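Local coordinates for N-acetyltransferase domain-containing protein (Pyrococcus horikoshii, PDB 1WWZ) that binds acetyl-coenzyme A in a GNAT-type fold and probably transfers its acyl group to an acceptor that is not yet known, at residues 26-31 and 88-93; 17-22 and 64-69. One frame throughout, in Å; residues are numbered along the deposited sequence.

Contact 1. Residues 26-31 and 88-93; sequences SGYEGL and IHEFVV. With ACO (acetyl coenzyme *a), chain C.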
loop_
_atom_site.group_PDB
_atom_site.type_symbol
_atom_site.label_atom_id
_atom_site.label_comp_id
_atom_site.label_asym_id
_atom_site.label_seq_id
_atom_site.Cartn_x
_atom_site.Cartn_y
_atom_site.Cartn_z
ATOM N N SER A 26 12.545 -11.929 -17.251
ATOM C CA SER A 26 11.594 -12.945 -16.821
ATOM C C SER A 26 10.170 -12.419 -16.928
ATOM O O SER A 26 9.291 -13.073 -17.488
ATOM C CB SER A 26 11.883 -13.353 -15.374
ATOM O OG SER A 26 10.837 -14.158 -14.851
ATOM N N GLY A 27 9.949 -11.224 -16.395
ATOM C CA GLY A 27 8.625 -10.636 -16.426
ATOM C C GLY A 27 8.119 -10.239 -17.798
ATOM O O GLY A 27 6.925 -10.333 -18.062
ATOM N N TYR A 28 9.014 -9.788 -18.674
ATOM C CA TYR A 28 8.603 -9.377 -20.013
ATOM C C TYR A 28 8.606 -10.490 -21.049
ATOM O O TYR A 28 8.394 -10.236 -22.237
ATOM C CB TYR A 28 9.469 -8.224 -20.520
ATOM C CG TYR A 28 8.941 -6.867 -20.113
ATOM C CD1 TYR A 28 9.497 -6.170 -19.039
ATOM C CD2 TYR A 28 7.858 -6.298 -20.782
ATOM C CE1 TYR A 28 8.983 -4.939 -18.640
ATOM C CE2 TYR A 28 7.336 -5.068 -20.392
ATOM C CZ TYR A 28 7.903 -4.397 -19.320
ATOM O OH TYR A 28 7.382 -3.189 -18.924
ATOM N N GLU A 29 8.846 -11.718 -20.604
ATOM C CA GLU A 29 8.856 -12.851 -21.517
ATOM C C GLU A 29 7.452 -12.993 -22.095
ATOM O O GLU A 29 6.478 -13.148 -21.353
ATOM C CB GLU A 29 9.255 -14.128 -20.778
ATOM C CG GLU A 29 9.548 -15.307 -21.698
ATOM C CD GLU A 29 9.556 -16.632 -20.961
ATOM O OE1 GLU A 29 8.536 -16.944 -20.309
ATOM O OE2 GLU A 29 10.570 -17.358 -21.038
ATOM N N GLY A 30 7.353 -12.925 -23.419
ATOM C CA GLY A 30 6.060 -13.032 -24.072
ATOM C C GLY A 30 5.536 -11.666 -24.471
ATOM O O GLY A 30 4.659 -11.553 -25.330
ATOM N N LEU A 31 6.078 -10.625 -23.843
ATOM C CA LEU A 31 5.682 -9.248 -24.119
ATOM C C LEU A 31 6.849 -8.459 -24.707
ATOM O O LEU A 31 6.967 -7.250 -24.493
ATOM C CB LEU A 31 5.186 -8.571 -22.833
ATOM C CG LEU A 31 3.775 -8.926 -22.361
ATOM C CD1 LEU A 31 3.565 -8.417 -20.952
ATOM C CD2 LEU A 31 2.749 -8.318 -23.302
ATOM N N ILE A 88 5.601 6.629 -13.834
ATOM C CA ILE A 88 6.059 5.278 -13.553
ATOM C C ILE A 88 6.769 4.904 -14.848
ATOM O O ILE A 88 6.125 4.781 -15.886
ATOM C CB ILE A 88 4.885 4.293 -13.312
ATOM C CG1 ILE A 88 4.050 4.752 -12.110
ATOM C CG2 ILE A 88 5.438 2.887 -13.067
ATOM C CD1 ILE A 88 2.856 3.850 -11.777
ATOM N N HIS A 89 8.091 4.752 -14.796
ATOM C CA HIS A 89 8.865 4.419 -15.991
ATOM C C HIS A 89 8.945 2.930 -16.277
ATOM O O HIS A 89 9.053 2.523 -17.431
ATOM C CB HIS A 89 10.288 4.967 -15.880
ATOM C CG HIS A 89 10.367 6.459 -15.925
ATOM N ND1 HIS A 89 9.811 7.200 -16.944
ATOM C CD2 HIS A 89 10.964 7.346 -15.093
ATOM C CE1 HIS A 89 10.064 8.482 -16.739
ATOM N NE2 HIS A 89 10.761 8.597 -15.624
ATOM N N GLU A 90 8.915 2.124 -15.225
ATOM C CA GLU A 90 8.993 0.681 -15.381
ATOM C C GLU A 90 8.330 0.018 -14.184
ATOM O O GLU A 90 8.278 0.591 -13.102
ATOM C CB GLU A 90 10.450 0.233 -15.500
ATOM C CG GLU A 90 10.572 -1.217 -15.930
ATOM C CD GLU A 90 9.686 -1.523 -17.121
ATOM O OE1 GLU A 90 10.036 -1.109 -18.246
ATOM O OE2 GLU A 90 8.626 -2.161 -16.930
ATOM N N PHE A 91 7.834 -1.196 -14.384
ATOM C CA PHE A 91 7.128 -1.913 -13.332
ATOM C C PHE A 91 7.073 -3.369 -13.771
ATOM O O PHE A 91 6.388 -3.705 -14.734
ATOM C CB PHE A 91 5.725 -1.310 -13.221
ATOM C CG PHE A 91 4.834 -1.973 -12.215
ATOM C CD1 PHE A 91 5.355 -2.596 -11.086
ATOM C CD2 PHE A 91 3.452 -1.907 -12.369
ATOM C CE1 PHE A 91 4.509 -3.140 -10.121
ATOM C CE2 PHE A 91 2.596 -2.449 -11.407
ATOM C CZ PHE A 91 3.128 -3.064 -10.283
ATOM N N VAL A 92 7.797 -4.235 -13.073
ATOM C CA VAL A 92 7.814 -5.633 -13.472
ATOM C C VAL A 92 8.152 -6.576 -12.326
ATOM O O VAL A 92 8.936 -6.248 -11.435
ATOM C CB VAL A 92 8.821 -5.844 -14.635
ATOM C CG1 VAL A 92 10.212 -5.400 -14.205
ATOM C CG2 VAL A 92 8.838 -7.304 -15.074
ATOM N N VAL A 93 7.542 -7.751 -12.362
ATOM C CA VAL A 93 7.766 -8.762 -11.344
ATOM C C VAL A 93 8.158 -10.069 -12.021
ATOM O O VAL A 93 7.603 -10.421 -13.060
ATOM C CB VAL A 93 6.491 -8.986 -10.508
ATOM C CG1 VAL A 93 6.679 -10.168 -9.572
ATOM C CG2 VAL A 93 6.166 -7.727 -9.716
HETATM N N1A ACO C . -4.998 -10.390 -15.865
HETATM C C2A ACO C . -5.944 -9.784 -15.145
HETATM N N3A ACO C . -5.746 -9.000 -14.044
HETATM C C4A ACO C . -4.390 -8.873 -13.701
HETATM C C5A ACO C . -3.355 -9.474 -14.388
HETATM C C6A ACO C . -3.701 -10.287 -15.544
HETATM N N6A ACO C . -2.773 -10.925 -16.265
HETATM N N7A ACO C . -2.137 -9.165 -13.792
HETATM C C8A ACO C . -2.459 -8.394 -12.789
HETATM N N9A ACO C . -3.826 -8.161 -12.664
HETATM C C1B ACO C . -4.545 -7.370 -11.680
HETATM C C2B ACO C . -5.433 -8.189 -10.727
HETATM O O2B ACO C . -6.502 -7.320 -10.300
HETATM C C3B ACO C . -4.423 -8.637 -9.636
HETATM O O3B ACO C . -5.188 -8.849 -8.434
HETATM P P3B ACO C . -5.836 -10.237 -7.945
HETATM O O7A ACO C . -6.819 -10.572 -9.025
HETATM O O8A ACO C . -6.485 -9.927 -6.680
HETATM O O9A ACO C . -4.725 -11.206 -7.824
HETATM C C4B ACO C . -3.534 -7.429 -9.501
HETATM O O4B ACO C . -3.699 -6.724 -10.764
HETATM C C5B ACO C . -2.049 -7.716 -9.433
HETATM O O5B ACO C . -1.699 -8.763 -8.546
HETATM P P1A ACO C . -0.161 -9.010 -8.232
HETATM O O1A ACO C . -0.010 -10.414 -7.856
HETATM O O2A ACO C . 0.287 -7.967 -7.226
HETATM O O3A ACO C . 0.462 -8.874 -9.744
HETATM P P2A ACO C . 1.946 -8.990 -10.163
HETATM O O4A ACO C . 1.944 -10.055 -11.186
HETATM O O5A ACO C . 2.746 -9.206 -8.927
HETATM O O6A ACO C . 2.340 -7.621 -10.789
HETATM C CBP ACO C . 2.737 -6.732 -13.090
HETATM C CCP ACO C . 1.719 -7.035 -12.017
HETATM C CDP ACO C . 1.961 -6.029 -14.254
HETATM C CEP ACO C . 3.848 -5.821 -12.522
HETATM C CAP ACO C . 3.368 -8.101 -13.557
HETATM O OAP ACO C . 2.343 -8.921 -14.112
HETATM C C9P ACO C . 4.483 -7.995 -14.629
HETATM O O9P ACO C . 5.665 -7.921 -14.319
HETATM N N8P ACO C . 4.073 -7.980 -15.938
HETATM C C7P ACO C . 4.993 -7.875 -17.098
HETATM C C6P ACO C . 5.624 -6.479 -17.277
HETATM C C5P ACO C . 4.592 -5.399 -17.485
HETATM O O5P ACO C . 3.648 -5.553 -18.302
HETATM N N4P ACO C . 4.700 -4.270 -16.802
HETATM C C3P ACO C . 3.933 -3.021 -16.739
HETATM C C2P ACO C . 4.419 -2.203 -17.939
HETATM S S1P ACO C . 3.513 -0.562 -17.889
HETATM C C ACO C . 4.576 0.314 -17.222
HETATM O O ACO C . 5.784 -0.016 -16.811
HETATM C CH3 ACO C . 4.525 1.913 -16.825
#
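With chi1 at -169°, CG of Glu90 lies opposite its own N, and the chain then bends at chi2, which brings its carboxylate round to the ring of Tyr28, approaching from the opposite direction. Tyr28 OH donates to the syn lone pair of Glu90 OE2 at 2.6 Å; OE2 lies in the plane of the ring, at its edge, while ring and carboxylate planes stand 89° apart. The same oxygen takes a second bond from Phe91 N at 2.8 Å, from above the carboxylate plane: two donors on one oxygen, which probably hold the carboxylate in this rotation. Gly27 packs by its CA on Val92 CG2 at 3.6 Å, leaving no room there for a side chain.

Along both segments runs the pantetheine arm of acetyl-coenzyme A. Its N4P gives a hydrogen bond to Phe91 O (2.7 Å), and Val93 N gives one to its O9P (2.7 Å). C6P lies over one face of Tyr28, offset toward the rim, and CEP sits over the centre of the Phe91 ring, 3.5 Å above its plane. Strand-like pairing of pantetheine with a core beta strand is the hallmark of the GNAT acetyl-CoA site.

Contact 2. Residues 17-22 and 64-69; sequences LNELID and DKIVGF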
loop_
_atom_site.group_PDB
_atom_site.type_symbol
_atom_site.label_atom_id
_atom_site.label_comp_id
_atom_site.label_asym_id
_atom_site.label_seq_id
_atom_site.Cartn_x
_atom_site.Cartn_y
_atom_site.Cartn_z
ATOM N N LEU A 17 22.244 -4.540 -10.936
ATOM C CA LEU A 17 21.794 -4.360 -12.308
ATOM C C LEU A 17 21.511 -5.709 -12.945
ATOM O O LEU A 17 20.516 -5.879 -13.649
ATOM C CB LEU A 17 22.859 -3.611 -13.114
ATOM C CG LEU A 17 22.557 -3.372 -14.594
ATOM C CD1 LEU A 17 21.262 -2.579 -14.742
ATOM C CD2 LEU A 17 23.717 -2.627 -15.228
ATOM N N ASN A 18 22.388 -6.673 -12.686
ATOM C CA ASN A 18 22.235 -8.014 -13.234
ATOM C C ASN A 18 20.929 -8.641 -12.752
ATOM O O ASN A 18 20.197 -9.249 -13.533
ATOM C CB ASN A 18 23.417 -8.890 -12.812
ATOM C CG ASN A 18 23.619 -10.075 -13.731
ATOM O OD1 ASN A 18 24.007 -9.916 -14.889
ATOM N ND2 ASN A 18 23.351 -11.272 -13.223
ATOM N N GLU A 19 20.640 -8.493 -11.461
ATOM C CA GLU A 19 19.415 -9.039 -10.886
ATOM C C GLU A 19 18.184 -8.373 -11.486
ATOM O O GLU A 19 17.193 -9.038 -11.792
ATOM C CB GLU A 19 19.385 -8.831 -9.370
ATOM C CG GLU A 19 20.397 -9.636 -8.586
ATOM C CD GLU A 19 20.247 -9.426 -7.092
ATOM O OE1 GLU A 19 19.143 -9.684 -6.566
ATOM O OE2 GLU A 19 21.228 -9.001 -6.445
ATOM N N LEU A 20 18.245 -7.054 -11.641
ATOM C CA LEU A 20 17.120 -6.322 -12.205
ATOM C C LEU A 20 16.876 -6.773 -13.636
ATOM O O LEU A 20 15.730 -6.915 -14.067
ATOM C CB LEU A 20 17.387 -4.813 -12.161
ATOM C CG LEU A 20 17.375 -4.193 -10.758
ATOM C CD1 LEU A 20 17.858 -2.761 -10.829
ATOM C CD2 LEU A 20 15.969 -4.257 -10.169
ATOM N N ILE A 21 17.954 -7.005 -14.374
ATOM C CA ILE A 21 17.822 -7.452 -15.750
ATOM C C ILE A 21 17.132 -8.814 -15.795
ATOM O O ILE A 21 16.222 -9.022 -16.596
ATOM C CB ILE A 21 19.200 -7.524 -16.444
ATOM C CG1 ILE A 21 19.775 -6.109 -16.577
ATOM C CG2 ILE A 21 19.062 -8.172 -17.813
ATOM C CD1 ILE A 21 21.156 -6.050 -17.205
ATOM N N ASP A 22 17.550 -9.733 -14.927
ATOM C CA ASP A 22 16.941 -11.065 -14.881
ATOM C C ASP A 22 15.439 -10.957 -14.606
ATOM O O ASP A 22 14.625 -11.602 -15.270
ATOM C CB ASP A 22 17.589 -11.934 -13.791
ATOM C CG ASP A 22 19.063 -12.200 -14.042
ATOM O OD1 ASP A 22 19.523 -12.038 -15.192
ATOM O OD2 ASP A 22 19.764 -12.589 -13.081
ATOM N N ASP A 64 17.374 -12.571 -0.221
ATOM C CA ASP A 64 18.439 -11.710 -0.725
ATOM C C ASP A 64 18.281 -11.420 -2.214
ATOM O O ASP A 64 19.121 -10.744 -2.810
ATOM C CB ASP A 64 19.801 -12.363 -0.478
ATOM C CG ASP A 64 20.067 -12.617 0.994
ATOM O OD1 ASP A 64 20.203 -11.634 1.754
ATOM O OD2 ASP A 64 20.134 -13.801 1.391
ATOM N N LYS A 65 17.204 -11.922 -2.812
ATOM C CA LYS A 65 16.977 -11.719 -4.239
ATOM C C LYS A 65 15.855 -10.743 -4.548
ATOM O O LYS A 65 14.827 -10.714 -3.868
ATOM C CB LYS A 65 16.672 -13.052 -4.936
ATOM C CG LYS A 65 15.340 -13.681 -4.543
ATOM C CD LYS A 65 15.070 -14.970 -5.321
ATOM C CE LYS A 65 14.213 -14.725 -6.563
ATOM N NZ LYS A 65 14.728 -15.435 -7.774
ATOM N N ILE A 66 16.072 -9.941 -5.584
ATOM C CA ILE A 66 15.079 -8.981 -6.036
ATOM C C ILE A 66 14.123 -9.783 -6.911
ATOM O O ILE A 66 14.563 -10.519 -7.794
ATOM C CB ILE A 66 15.730 -7.874 -6.882
ATOM C CG1 ILE A 66 16.659 -7.034 -6.003
ATOM C CG2 ILE A 66 14.654 -7.024 -7.541
ATOM C CD1 ILE A 66 17.404 -5.949 -6.759
ATOM N N VAL A 67 12.824 -9.658 -6.665
ATOM C CA VAL A 67 11.847 -10.403 -7.449
ATOM C C VAL A 67 10.939 -9.484 -8.249
ATOM O O VAL A 67 10.088 -9.944 -9.004
ATOM C CB VAL A 67 10.972 -11.304 -6.551
ATOM C CG1 VAL A 67 11.856 -12.242 -5.745
ATOM C CG2 VAL A 67 10.110 -10.456 -5.638
ATOM N N GLY A 68 11.123 -8.180 -8.073
ATOM C CA GLY A 68 10.309 -7.222 -8.794
ATOM C C GLY A 68 10.756 -5.808 -8.489
ATOM O O GLY A 68 11.476 -5.583 -7.519
ATOM N N PHE A 69 10.357 -4.855 -9.323
ATOM C CA PHE A 69 10.727 -3.472 -9.080
ATOM C C PHE A 69 9.829 -2.499 -9.813
ATOM O O PHE A 69 9.111 -2.867 -10.743
ATOM C CB PHE A 69 12.213 -3.231 -9.429
ATOM C CG PHE A 69 12.533 -3.288 -10.901
ATOM C CD1 PHE A 69 12.545 -2.128 -11.671
ATOM C CD2 PHE A 69 12.879 -4.494 -11.510
ATOM C CE1 PHE A 69 12.903 -2.163 -13.023
ATOM C CE2 PHE A 69 13.239 -4.543 -12.861
ATOM C CZ PHE A 69 13.251 -3.376 -13.619
#
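Helix 14-27 packs on the face of the central GNAT sheet here, where residues 17-22 cross residues 65-69 of strand 65-78 at -54°, the axes of these short segments 8.2 Å apart. Glu19 holds the outer end. With CG anti to its carbonyl carbon (chi1 -68°) and the chain extended beyond, it reaches across Ile66 at about a right angle, and Ile66 N donates to Glu19 OE1 at 3.2 Å. The bond is fairly straight and meets OE1 nearly along its C-O axis; the same oxygen also touches Ile66 CG1 at 3.7 Å. An alanine here would take away this acceptor and would probably leave the Ile66 N-H without its helix partner and the CG1 flank less covered.

Leu20, the next residue, is buried, and its side chain works through a single methyl. CD2 stands over one face of the Phe69 ring in a CH-pi contact, 3.8 Å from the centroid and 30° off the normal, displaced toward Phe69 CD2 (3.4 Å). It also meets Ile66 CG2 at 4.0 Å. Phe57 and Val59 of the adjoining strand add to this apolar layer around Leu20 and Phe69. Between Ile66 and Phe69 the strand carries a classic beta bulge, in which Val67 and Gly68 both face Ala60. The result is alpha-on-beta packing of the first long helix of a GNAT fold against its mixed sheet.

Overall arrangement
The two contacts have centres about 12 Å apart and share helix 14-27: residues 17-22 lie within it, and 26-31 take its C-terminal end and the turn beyond. Their partners sit on strands 65-78 and 83-93, antiparallel neighbours in the mixed sheet. Along the chain the segments alternate, 17-22, 26-31, 64-69, 88-93, so one helix is fastened to two successive strands. The contacts meet directly, through a probable hydrogen bond from Phe69 N to Val92 O (2.9 Å) and through Glu90 packing on the Phe69 ring. Contact 2 joins the middle of the helix to the sheet, while contact 1 lines part of the acetyl-coenzyme A pocket.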